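Local coordinates for protein homoserine dehydrogenase (Thermoplasma acidophilum, PDB 3ING) that probably catalyses the NADP-dependent interconversion of aspartate semialdehyde and homoserine on the pathway to threonine and methionine, and binds NADPH, at residues G16-V19 / L20-I23; I58-K61 / E62-R66; V40-S43 / R44-A47; N51-I54 / S55-I58. All blocks are in the same frame, centred on the assembly; numbering follows the deposited sequence.

Overall arrangement
All four contacts are local ones within the nucleotide-binding domain, and they show how a Rossmann fold builds a cofactor site from short-range interactions. Along the chain contact 1 comes first, on helix 14-29, then contact 3 at the turn between strands 34-41 and 46-48, contact 4 at the start of helix 54-64, and contact 2 at its end. Their centres lie 11 to 14 Å apart. Contacts 2 and 4 share Ile-58 and one helix, which packs on helix 14-29 of contact 1. Contacts 2 and 3 meet through a salt bridge between Lys-61 and Asp-42, and both hold the 2'-phosphate of NADPH.

Contact 1. Residues G16-V19 / L20-I23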
loop_
_atom_site.group_PDB
_atom_site.type_symbol
_atom_site.label_atom_id
_atom_site.label_comp_id
_atom_site.label_asym_id
_atom_site.label_seq_id
_atom_site.Cartn_x
_atom_site.Cartn_y
_atom_site.Cartn_z
ATOM N N GLY A 16 -1.164 10.789 20.073
ATOM C CA GLY A 16 -1.577 9.811 21.071
ATOM C C GLY A 16 -3.027 9.887 21.531
ATOM O O GLY A 16 -3.677 8.845 21.697
ATOM N N LEU A 17 -3.594 11.085 21.696
ATOM C CA LEU A 17 -5.020 11.127 22.081
ATOM C C LEU A 17 -5.878 10.583 20.929
ATOM O O LEU A 17 -6.850 9.896 21.171
ATOM C CB LEU A 17 -5.441 12.520 22.501
ATOM C CG LEU A 17 -6.720 12.664 23.314
ATOM C CD1 LEU A 17 -6.714 11.762 24.567
ATOM C CD2 LEU A 17 -6.938 14.142 23.700
ATOM N N ASN A 18 -5.493 10.857 19.682
ATOM C CA ASN A 18 -6.202 10.299 18.523
ATOM C C ASN A 18 -6.026 8.795 18.408
ATOM O O ASN A 18 -6.876 8.093 17.861
ATOM C CB ASN A 18 -5.758 10.993 17.218
ATOM C CG ASN A 18 -6.475 12.312 16.986
ATOM O OD1 ASN A 18 -7.675 12.386 17.181
ATOM N ND2 ASN A 18 -5.732 13.354 16.595
ATOM N N VAL A 19 -4.898 8.293 18.895
ATOM C CA VAL A 19 -4.704 6.852 18.922
ATOM C C VAL A 19 -5.759 6.198 19.842
ATOM O O VAL A 19 -6.424 5.217 19.470
ATOM C CB VAL A 19 -3.255 6.460 19.326
ATOM C CG1 VAL A 19 -3.203 5.010 19.746
ATOM C CG2 VAL A 19 -2.233 6.734 18.149
ATOM N N LEU A 20 -5.980 6.807 21.002
ATOM C CA LEU A 20 -7.016 6.344 21.903
ATOM C C LEU A 20 -8.400 6.473 21.259
ATOM O O LEU A 20 -9.225 5.583 21.367
ATOM C CB LEU A 20 -6.978 7.156 23.212
ATOM C CG LEU A 20 -5.802 6.940 24.164
ATOM C CD1 LEU A 20 -5.979 7.731 25.459
ATOM C CD2 LEU A 20 -5.623 5.458 24.470
ATOM N N ARG A 21 -8.659 7.581 20.582
ATOM C CA ARG A 21 -9.969 7.761 19.948
ATOM C C ARG A 21 -10.230 6.663 18.936
ATOM O O ARG A 21 -11.322 6.068 18.929
ATOM C CB ARG A 21 -10.070 9.120 19.254
ATOM C CG ARG A 21 -10.179 10.329 20.204
ATOM C CD ARG A 21 -10.354 11.669 19.473
ATOM N NE ARG A 21 -10.325 12.784 20.422
ATOM C CZ ARG A 21 -9.349 13.678 20.550
ATOM N NH1 ARG A 21 -8.282 13.662 19.768
ATOM N NH2 ARG A 21 -9.473 14.640 21.445
ATOM N N ILE A 22 -9.235 6.373 18.096
ATOM C CA ILE A 22 -9.374 5.337 17.062
ATOM C C ILE A 22 -9.561 3.967 17.676
ATOM O O ILE A 22 -10.434 3.220 17.257
ATOM C CB ILE A 22 -8.192 5.369 16.055
ATOM C CG1 ILE A 22 -8.291 6.667 15.238
ATOM C CG2 ILE A 22 -8.213 4.147 15.093
ATOM C CD1 ILE A 22 -7.136 6.971 14.310
ATOM N N ILE A 23 -8.797 3.658 18.716
ATOM C CA ILE A 23 -8.937 2.385 19.413
ATOM C C ILE A 23 -10.325 2.262 20.022
ATOM O O ILE A 23 -10.983 1.221 19.917
ATOM C CB ILE A 23 -7.843 2.192 20.521
ATOM C CG1 ILE A 23 -6.470 2.036 19.868
ATOM C CG2 ILE A 23 -8.248 0.991 21.487
ATOM C CD1 ILE A 23 -5.254 2.034 20.823
#
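Arg-21 reaches back one turn along helix 14-29 to lie against Leu-17 and Asn-18. Its CB sits 3.6 Å from Asn-18 O, and CG lies 3.5 Å from Leu-17 O. With CG anti to the carbonyl carbon (chi1 -72°) and the chain extended as far as NE, CD passes Asn-18 OD1 at 3.6 Å and the guanidinium arrives over the Leu-17 side chain. Leu-17 CG covers one face, 3.7 Å above the plane and displaced toward the rim, while CD2 approaches NH2. At the edge, NH1 donates to Asn-18 OD1 over 2.9 Å. The oxygen lies near the guanidinium plane, yet the donor sits above the amide plane, 66° out of it, and not on a lone pair of OD1. NH2 crosses to helix 54-64, in a salt bridge with Glu-62. Elsewhere on the helix, Val-19 CG1 and Ile-23 CD1 run side by side at 3.8 Å. This helix follows the glycine-rich turn of the Rossmann fold; Gly-16, within its first turn, is probably the last glycine of the GxGxxG motif. Leu-20 and Ile-23 pack on strands 4-10 and 34-41, Leu-17 and Leu-20 on helix 54-64, and Val-19 and Ile-22 on helix 306-321.

Contact 2. Residues I58-K61 / E62-R66; sequences ISNK and EKTGR. With NDP (NADPH dihydro-nicotinamide-adenine-dinucleotide phosphate), chain C.
The pocket for the 2'-phosphate of NADPH takes one of its charges from Lys-61, whose ammonium group also ties down the end of its own helix. NZ donates to NDP O2X over 2.7 Å and to Gly-65 O over 2.9 Å, the latter from well above the carbonyl plane. A salt bridge to Asp-42 gives the same nitrogen a third partner. CG stands anti to the backbone N (chi1 -175°) and the chain bends at chi2, which carries CD over the Gly-65 and Arg-66 backbone before NZ reaches the phosphate. An alanine here would remove the ammonium group and is likely to leave both the phosphate oxygen and the Asp-42 carboxylate without their positive mate. Helix 54-64 ends at this point: Gly-65, with a positive phi of 81°, leaves the helical path while its N still bonds to Lys-61 O. Just before it, Thr-64 makes an ST turn, its OG1 accepting from Arg-66 N at 3.2 Å. The same hydroxyl donates to Asn-60 O over 2.6 Å, and Thr-64 N reaches that oxygen from the opposite face of the carbonyl, so two donors hold it. On the outer side of the helix, Lys-63 bends at its last torsion to bring NZ within 2.8 Å of Ser-59 OG, a hydrogen bond one turn back. Glu-62 extends alongside Ile-58, with OE2 3.5 Å from CG2, and its carboxylate goes on to a salt bridge with Arg-21.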
loop_
_atom_site.group_PDB
_atom_site.type_symbol
_atom_site.label_atom_id
_atom_site.label_comp_id
_atom_site.label_asym_id
_atom_site.label_seq_id
_atom_site.Cartn_x
_atom_site.Cartn_y
_atom_site.Cartn_z
ATOM N N ILE A 58 -9.883 9.827 27.686
ATOM C CA ILE A 58 -9.930 10.862 26.649
ATOM C C ILE A 58 -10.626 12.133 27.196
ATOM O O ILE A 58 -10.119 13.261 27.066
ATOM C CB ILE A 58 -10.660 10.372 25.409
ATOM C CG1 ILE A 58 -9.840 9.294 24.682
ATOM C CG2 ILE A 58 -10.933 11.548 24.455
ATOM C CD1 ILE A 58 -10.685 8.488 23.678
ATOM N N SER A 59 -11.770 11.933 27.842
ATOM C CA SER A 59 -12.529 13.033 28.377
ATOM C C SER A 59 -11.731 13.820 29.425
ATOM O O SER A 59 -11.749 15.060 29.423
ATOM C CB SER A 59 -13.862 12.529 28.922
ATOM O OG SER A 59 -14.531 13.535 29.648
ATOM N N ASN A 60 -11.051 13.105 30.328
ATOM C CA ASN A 60 -10.262 13.731 31.370
ATOM C C ASN A 60 -9.064 14.510 30.806
ATOM O O ASN A 60 -8.738 15.591 31.287
ATOM C CB ASN A 60 -9.751 12.705 32.379
ATOM C CG ASN A 60 -9.183 13.359 33.627
ATOM O OD1 ASN A 60 -7.985 13.283 33.910
ATOM N ND2 ASN A 60 -10.038 14.053 34.354
ATOM N N LYS A 61 -8.392 13.957 29.814
ATOM C CA LYS A 61 -7.294 14.655 29.155
ATOM C C LYS A 61 -7.765 15.918 28.415
ATOM O O LYS A 61 -7.159 16.976 28.537
ATOM C CB LYS A 61 -6.630 13.700 28.175
ATOM C CG LYS A 61 -5.365 14.210 27.464
ATOM C CD LYS A 61 -4.282 14.710 28.444
ATOM C CE LYS A 61 -3.021 15.058 27.699
ATOM N NZ LYS A 61 -1.930 15.580 28.623
ATOM N N GLU A 62 -8.821 15.790 27.630
ATOM C CA GLU A 62 -9.427 16.938 26.940
ATOM C C GLU A 62 -9.841 18.060 27.870
ATOM O O GLU A 62 -9.610 19.254 27.591
ATOM C CB GLU A 62 -10.676 16.522 26.166
ATOM C CG GLU A 62 -10.403 15.760 24.872
ATOM C CD GLU A 62 -11.669 15.186 24.220
ATOM O OE1 GLU A 62 -12.749 15.220 24.860
ATOM O OE2 GLU A 62 -11.584 14.668 23.065
ATOM N N LYS A 63 -10.500 17.701 28.957
ATOM C CA LYS A 63 -11.039 18.706 29.847
ATOM C C LYS A 63 -10.035 19.351 30.778
ATOM O O LYS A 63 -10.186 20.533 31.125
ATOM C CB LYS A 63 -12.187 18.112 30.689
ATOM C CG LYS A 63 -13.443 17.794 29.859
ATOM C CD LYS A 63 -14.564 17.244 30.673
ATOM C CE LYS A 63 -15.789 16.963 29.836
ATOM N NZ LYS A 63 -15.429 16.070 28.714
ATOM N N THR A 64 -9.080 18.560 31.266
ATOM C CA THR A 64 -8.175 19.009 32.300
ATOM C C THR A 64 -6.742 19.138 31.883
ATOM O O THR A 64 -5.939 19.672 32.665
ATOM C CB THR A 64 -8.147 18.032 33.542
ATOM O OG1 THR A 64 -7.495 16.812 33.190
ATOM C CG2 THR A 64 -9.551 17.794 34.096
ATOM N N GLY A 65 -6.405 18.591 30.724
ATOM C CA GLY A 65 -5.037 18.618 30.213
ATOM C C GLY A 65 -4.142 17.554 30.819
ATOM O O GLY A 65 -2.936 17.524 30.535
ATOM N N ARG A 66 -4.710 16.651 31.628
ATOM C CA ARG A 66 -3.936 15.574 32.250
ATOM C C ARG A 66 -4.640 14.229 32.142
ATOM O O ARG A 66 -5.862 14.146 32.119
ATOM C CB ARG A 66 -3.684 15.840 33.712
ATOM C CG ARG A 66 -2.699 16.910 33.954
ATOM C CD ARG A 66 -2.506 17.117 35.446
ATOM N NE ARG A 66 -3.756 17.032 36.218
ATOM C CZ ARG A 66 -4.697 17.986 36.306
ATOM N NH1 ARG A 66 -4.603 19.145 35.641
ATOM N NH2 ARG A 66 -5.766 17.767 37.056
HETATM P PA NDP C . 2.654 16.373 21.377
HETATM O O1A NDP C . 1.340 16.928 21.003
HETATM O O2A NDP C . 3.649 17.331 21.916
HETATM O O5B NDP C . 2.476 15.210 22.476
HETATM C C5B NDP C . 3.532 14.545 23.140
HETATM C C4B NDP C . 2.987 13.697 24.278
HETATM O O4B NDP C . 4.022 13.103 25.019
HETATM C C3B NDP C . 2.231 14.542 25.313
HETATM O O3B NDP C . 1.270 13.758 26.002
HETATM C C2B NDP C . 3.313 14.958 26.251
HETATM O O2B NDP C . 2.868 15.301 27.533
HETATM C C1B NDP C . 4.081 13.665 26.328
HETATM N N9A NDP C . 5.479 13.797 26.718
HETATM C C8A NDP C . 6.377 14.807 26.511
HETATM N N7A NDP C . 7.582 14.402 27.022
HETATM C C5A NDP C . 7.434 13.169 27.528
HETATM C C6A NDP C . 8.344 12.349 28.164
HETATM N N6A NDP C . 9.648 12.599 28.082
HETATM N N1A NDP C . 7.875 11.146 28.552
HETATM C C2A NDP C . 6.563 10.748 28.394
HETATM N N3A NDP C . 5.639 11.553 27.754
HETATM C C4A NDP C . 6.125 12.758 27.337
HETATM O O3 NDP C . 3.294 15.599 20.123
HETATM P PN NDP C . 2.493 14.969 18.879
HETATM O O1N NDP C . 2.159 16.058 17.912
HETATM O O2N NDP C . 1.408 14.112 19.449
HETATM O O5D NDP C . 3.614 14.037 18.165
HETATM C C5D NDP C . 3.986 12.870 18.899
HETATM C C4D NDP C . 5.058 12.115 18.120
HETATM O O4D NDP C . 4.507 11.753 16.874
HETATM C C3D NDP C . 6.280 12.935 17.803
HETATM O O3D NDP C . 7.505 12.225 18.022
HETATM C C2D NDP C . 6.097 13.331 16.350
HETATM O O2D NDP C . 7.312 13.558 15.687
HETATM C C1D NDP C . 5.364 12.127 15.807
HETATM N N1N NDP C . 4.626 12.391 14.585
HETATM C C2N NDP C . 3.675 13.379 14.572
HETATM C C3N NDP C . 3.066 13.803 13.400
HETATM C C7N NDP C . 1.947 14.769 13.484
HETATM O O7N NDP C . 0.937 14.607 12.561
HETATM N N7N NDP C . 1.847 15.659 14.462
HETATM C C4N NDP C . 3.158 12.969 12.127
HETATM C C5N NDP C . 4.196 11.890 12.263
HETATM C C6N NDP C . 4.858 11.637 13.462
HETATM P P2B NDP C . 1.729 16.396 27.810
HETATM O O1X NDP C . 1.837 16.511 29.306
HETATM O O2X NDP C . 0.352 15.995 27.202
HETATM O O3X NDP C . 2.232 17.621 27.114
#

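Contact 3. Residues V40-S43 / R44-A47; sequences VSDS and RSYA. With NDP (NADPH dihydro-nicotinamide-adenine-dinucleotide phosphate), chain C.
Backbone bonds pair Val-40 with Ala-47 as an antiparallel hydrogen-bonded pair: Val-40 N donates to Ala-47 O and Ala-47 N to Val-40 O, both at 2.9 Å. Ser-41 and Tyr-46 form the adjoining non-hydrogen-bonded pair, and Asp-42 N closes toward the turn with a bond to Ser-45 O. Apolar packing is slight, chiefly Val-40 CG1 against Ala-47 CB at 3.7 Å on one face of the sheet.

The polar side-chain bonds converge on Asp-42. Its OD1 accepts from Ser-45 N at 2.7 Å, nearly end-on to the C-O bond, from Arg-44 N at 2.9 Å on the anti side, tilted out of the carboxylate plane, and from Ser-45 OG above that plane. Ser-45 OG is also hydrogen-bonded to Ser-68 N. CG lies between the backbone N and the carbonyl carbon (chi1 61°), a rotamer that folds the carboxylate back over the turn. OD2 binds Lys-61 in a salt bridge and accepts from Ile-67 N. An alanine in its place would probably leave the amides of Arg-44 and Ser-45 without their acceptor and the turn less firmly set.

Bonds to the cofactor come from Ser-43. Its OG donates to NDP O1X over 2.6 Å, and its N donates to both O1X and the bridging O2B. The Arg-44 guanidinium turns its edge toward O1X. Such a turn, at the end of the second strand of a Rossmann sheet, is where enzymes of this fold commonly recognise the adenosine ribose, and here it takes the 2'-phosphate of NADPH.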
loop_
_atom_site.group_PDB
_atom_site.type_symbol
_atom_site.label_atom_id
_atom_site.label_comp_id
_atom_site.label_asym_id
_atom_site.label_seq_id
_atom_site.Cartn_x
_atom_site.Cartn_y
_atom_site.Cartn_z
ATOM N N VAL A 40 -1.165 4.049 30.201
ATOM C CA VAL A 40 -1.176 5.261 29.377
ATOM C C VAL A 40 -0.541 6.404 30.127
ATOM O O VAL A 40 -0.790 6.558 31.317
ATOM C CB VAL A 40 -2.623 5.652 28.912
ATOM C CG1 VAL A 40 -3.546 5.863 30.086
ATOM C CG2 VAL A 40 -2.585 6.882 28.029
ATOM N N SER A 41 0.285 7.192 29.438
ATOM C CA SER A 41 0.903 8.399 30.023
ATOM C C SER A 41 0.909 9.709 29.176
ATOM O O SER A 41 0.700 9.692 28.015
ATOM C CB SER A 41 2.370 8.120 30.379
ATOM O OG SER A 41 3.106 7.708 29.207
ATOM N N ASP A 42 1.101 10.846 29.899
ATOM C CA ASP A 42 1.526 12.088 29.352
ATOM C C ASP A 42 2.776 12.472 30.182
ATOM O O ASP A 42 3.318 11.637 30.887
ATOM C CB ASP A 42 0.428 13.156 29.363
ATOM C CG ASP A 42 -0.080 13.510 30.752
ATOM O OD1 ASP A 42 0.650 13.404 31.768
ATOM O OD2 ASP A 42 -1.224 13.992 30.793
ATOM N N SER A 43 3.254 13.699 30.069
ATOM C CA SER A 43 4.535 14.034 30.691
ATOM C C SER A 43 4.457 14.058 32.200
ATOM O O SER A 43 5.477 13.878 32.867
ATOM C CB SER A 43 5.041 15.389 30.195
ATOM O OG SER A 43 4.122 16.414 30.525
ATOM N N ARG A 44 3.262 14.276 32.738
ATOM C CA ARG A 44 3.101 14.431 34.183
ATOM C C ARG A 44 2.345 13.347 34.923
ATOM O O ARG A 44 2.530 13.210 36.120
ATOM C CB ARG A 44 2.342 15.724 34.435
ATOM C CG ARG A 44 3.075 16.968 33.997
ATOM C CD ARG A 44 2.218 18.194 34.278
ATOM N NE ARG A 44 1.120 18.340 33.315
ATOM C CZ ARG A 44 0.065 19.147 33.470
ATOM N NH1 ARG A 44 -0.074 19.919 34.547
ATOM N NH2 ARG A 44 -0.867 19.191 32.526
ATOM N N SER A 45 1.465 12.613 34.239
ATOM C CA SER A 45 0.559 11.638 34.899
ATOM C C SER A 45 0.423 10.326 34.117
ATOM O O SER A 45 0.887 10.187 32.963
ATOM C CB SER A 45 -0.846 12.245 35.078
ATOM O OG SER A 45 -1.465 12.556 33.825
ATOM N N TYR A 46 -0.173 9.335 34.765
ATOM C CA TYR A 46 -0.426 8.066 34.086
ATOM C C TYR A 46 -1.595 7.328 34.700
ATOM O O TYR A 46 -2.068 7.666 35.808
ATOM C CB TYR A 46 0.820 7.171 34.097
ATOM C CG TYR A 46 1.078 6.483 35.418
ATOM C CD1 TYR A 46 1.688 7.165 36.457
ATOM C CD2 TYR A 46 0.769 5.144 35.607
ATOM C CE1 TYR A 46 1.934 6.575 37.659
ATOM C CE2 TYR A 46 1.036 4.518 36.823
ATOM C CZ TYR A 46 1.606 5.257 37.849
ATOM O OH TYR A 46 1.904 4.706 39.057
ATOM N N ALA A 47 -2.063 6.339 33.949
ATOM C CA ALA A 47 -3.073 5.390 34.402
ATOM C C ALA A 47 -2.560 4.011 34.044
ATOM O O ALA A 47 -1.942 3.820 32.988
ATOM C CB ALA A 47 -4.412 5.634 33.704
HETATM P PA NDP C . 2.654 16.373 21.377
HETATM O O1A NDP C . 1.340 16.928 21.003
HETATM O O2A NDP C . 3.649 17.331 21.916
HETATM O O5B NDP C . 2.476 15.210 22.476
HETATM C C5B NDP C . 3.532 14.545 23.140
HETATM C C4B NDP C . 2.987 13.697 24.278
HETATM O O4B NDP C . 4.022 13.103 25.019
HETATM C C3B NDP C . 2.231 14.542 25.313
HETATM O O3B NDP C . 1.270 13.758 26.002
HETATM C C2B NDP C . 3.313 14.958 26.251
HETATM O O2B NDP C . 2.868 15.301 27.533
HETATM C C1B NDP C . 4.081 13.665 26.328
HETATM N N9A NDP C . 5.479 13.797 26.718
HETATM C C8A NDP C . 6.377 14.807 26.511
HETATM N N7A NDP C . 7.582 14.402 27.022
HETATM C C5A NDP C . 7.434 13.169 27.528
HETATM C C6A NDP C . 8.344 12.349 28.164
HETATM N N6A NDP C . 9.648 12.599 28.082
HETATM N N1A NDP C . 7.875 11.146 28.552
HETATM C C2A NDP C . 6.563 10.748 28.394
HETATM N N3A NDP C . 5.639 11.553 27.754
HETATM C C4A NDP C . 6.125 12.758 27.337
HETATM O O3 NDP C . 3.294 15.599 20.123
HETATM P PN NDP C . 2.493 14.969 18.879
HETATM O O1N NDP C . 2.159 16.058 17.912
HETATM O O2N NDP C . 1.408 14.112 19.449
HETATM O O5D NDP C . 3.614 14.037 18.165
HETATM C C5D NDP C . 3.986 12.870 18.899
HETATM C C4D NDP C . 5.058 12.115 18.120
HETATM O O4D NDP C . 4.507 11.753 16.874
HETATM C C3D NDP C . 6.280 12.935 17.803
HETATM O O3D NDP C . 7.505 12.225 18.022
HETATM C C2D NDP C . 6.097 13.331 16.350
HETATM O O2D NDP C . 7.312 13.558 15.687
HETATM C C1D NDP C . 5.364 12.127 15.807
HETATM N N1N NDP C . 4.626 12.391 14.585
HETATM C C2N NDP C . 3.675 13.379 14.572
HETATM C C3N NDP C . 3.066 13.803 13.400
HETATM C C7N NDP C . 1.947 14.769 13.484
HETATM O O7N NDP C . 0.937 14.607 12.561
HETATM N N7N NDP C . 1.847 15.659 14.462
HETATM C C4N NDP C . 3.158 12.969 12.127
HETATM C C5N NDP C . 4.196 11.890 12.263
HETATM C C6N NDP C . 4.858 11.637 13.462
HETATM P P2B NDP C . 1.729 16.396 27.810
HETATM O O1X NDP C . 1.837 16.511 29.306
HETATM O O2X NDP C . 0.352 15.995 27.202
HETATM O O3X NDP C . 2.232 17.621 27.114
#

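Contact 4. Residues N51-I54 / S55-I58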
loop_
_atom_site.group_PDB
_atom_site.type_symbol
_atom_site.label_atom_id
_atom_site.label_comp_id
_atom_site.label_asym_id
_atom_site.label_seq_id
_atom_site.Cartn_x
_atom_site.Cartn_y
_atom_site.Cartn_z
ATOM N N ASN A 51 -8.673 -3.116 33.349
ATOM C CA ASN A 51 -9.838 -2.574 32.616
ATOM C C ASN A 51 -9.870 -1.019 32.636
ATOM O O ASN A 51 -10.661 -0.399 33.368
ATOM C CB ASN A 51 -11.173 -3.200 33.124
ATOM N N LEU A 52 -8.986 -0.409 31.849
ATOM C CA LEU A 52 -8.897 1.055 31.807
ATOM C C LEU A 52 -10.013 1.552 30.894
ATOM O O LEU A 52 -10.244 0.989 29.800
ATOM C CB LEU A 52 -7.545 1.551 31.271
ATOM C CG LEU A 52 -6.262 1.544 32.138
ATOM C CD1 LEU A 52 -5.083 2.237 31.440
ATOM C CD2 LEU A 52 -6.482 2.207 33.467
ATOM N N ASP A 53 -10.659 2.642 31.300
ATOM C CA ASP A 53 -11.787 3.192 30.549
ATOM C C ASP A 53 -11.302 4.304 29.630
ATOM O O ASP A 53 -11.143 5.458 30.039
ATOM C CB ASP A 53 -12.842 3.652 31.538
ATOM C CG ASP A 53 -14.073 4.214 30.865
ATOM O OD1 ASP A 53 -14.033 4.602 29.685
ATOM O OD2 ASP A 53 -15.086 4.318 31.553
ATOM N N ILE A 54 -11.116 3.954 28.352
ATOM C CA ILE A 54 -10.476 4.837 27.388
ATOM C C ILE A 54 -11.243 6.114 27.151
ATOM O O ILE A 54 -10.647 7.183 27.128
ATOM C CB ILE A 54 -10.241 4.113 26.006
ATOM C CG1 ILE A 54 -9.272 2.933 26.158
ATOM C CG2 ILE A 54 -9.724 5.075 24.987
ATOM C CD1 ILE A 54 -9.288 1.947 24.924
ATOM N N SER A 55 -12.553 6.028 26.963
ATOM C CA SER A 55 -13.317 7.252 26.707
ATOM C C SER A 55 -13.257 8.154 27.922
ATOM O O SER A 55 -13.243 9.359 27.788
ATOM C CB SER A 55 -14.761 6.953 26.304
ATOM O OG SER A 55 -15.393 6.260 27.315
ATOM N N SER A 56 -13.207 7.567 29.109
ATOM C CA SER A 56 -13.074 8.367 30.298
ATOM C C SER A 56 -11.708 9.056 30.351
ATOM O O SER A 56 -11.599 10.212 30.750
ATOM C CB SER A 56 -13.283 7.529 31.533
ATOM O OG SER A 56 -13.569 8.383 32.582
ATOM N N ILE A 57 -10.664 8.359 29.934
ATOM C CA ILE A 57 -9.333 8.948 29.893
ATOM C C ILE A 57 -9.273 10.057 28.846
ATOM O O ILE A 57 -8.677 11.105 29.076
ATOM C CB ILE A 57 -8.253 7.880 29.618
ATOM C CG1 ILE A 57 -8.117 6.971 30.864
ATOM C CG2 ILE A 57 -6.940 8.542 29.247
ATOM C CD1 ILE A 57 -7.331 5.703 30.645
ATOM N N ILE A 58 -9.883 9.827 27.686
ATOM C CA ILE A 58 -9.930 10.862 26.649
ATOM C C ILE A 58 -10.626 12.133 27.196
ATOM O O ILE A 58 -10.119 13.261 27.066
ATOM C CB ILE A 58 -10.660 10.372 25.409
ATOM C CG1 ILE A 58 -9.840 9.294 24.682
ATOM C CG2 ILE A 58 -10.933 11.548 24.455
ATOM C CD1 ILE A 58 -10.685 8.488 23.678
HETATM O O HOH W 1 -15.925 3.924 28.253
#
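Asp-53 comes off an extended backbone (phi -96°, psi 99°) straight into helix 54-64, whose first turn is closed by Ile-57 N donating to Asp-53 O at 2.9 Å and Ile-58 N donating to Ile-54 O. The aspartate side chain bends back over that turn. A chi1 of -179° sets CG opposite the backbone N, which lets OD1 reach the N-H of Ser-56 at 3.1 Å; that donor meets it from above the carboxylate plane. The carboxylate carbon CG also rests 3.5 Å from Ser-56 CB. A water links the cap to Ser-55, two residues on: it donates to Asp-53 OD1 and lies 2.6 Å from Ser-55 OG, so the acid and the serine hydroxyl are bridged. The negative carboxylate faces the positive end of the helix dipole, an arrangement that would probably favour its ionised form.

The side of the turn that faces the domain is apolar. Ile-54 CG2 touches Ile-58 CD1 at 3.8 Å, the two side chains meeting at an angle one helical turn apart. Leu-52, in the preceding loop, lays its CB 4.2 Å from Ile-57 CD1. Ile-54 continues onto Leu-20 and Ile-23 of helix 14-29 and onto Val-37, while Ile-57 packs on Val-40 of strand 34-41. Together these contacts make an N-capped helix start, with an aspartate at the N-cap and isoleucines turned toward the sheet and the neighbouring helix of the Rossmann domain.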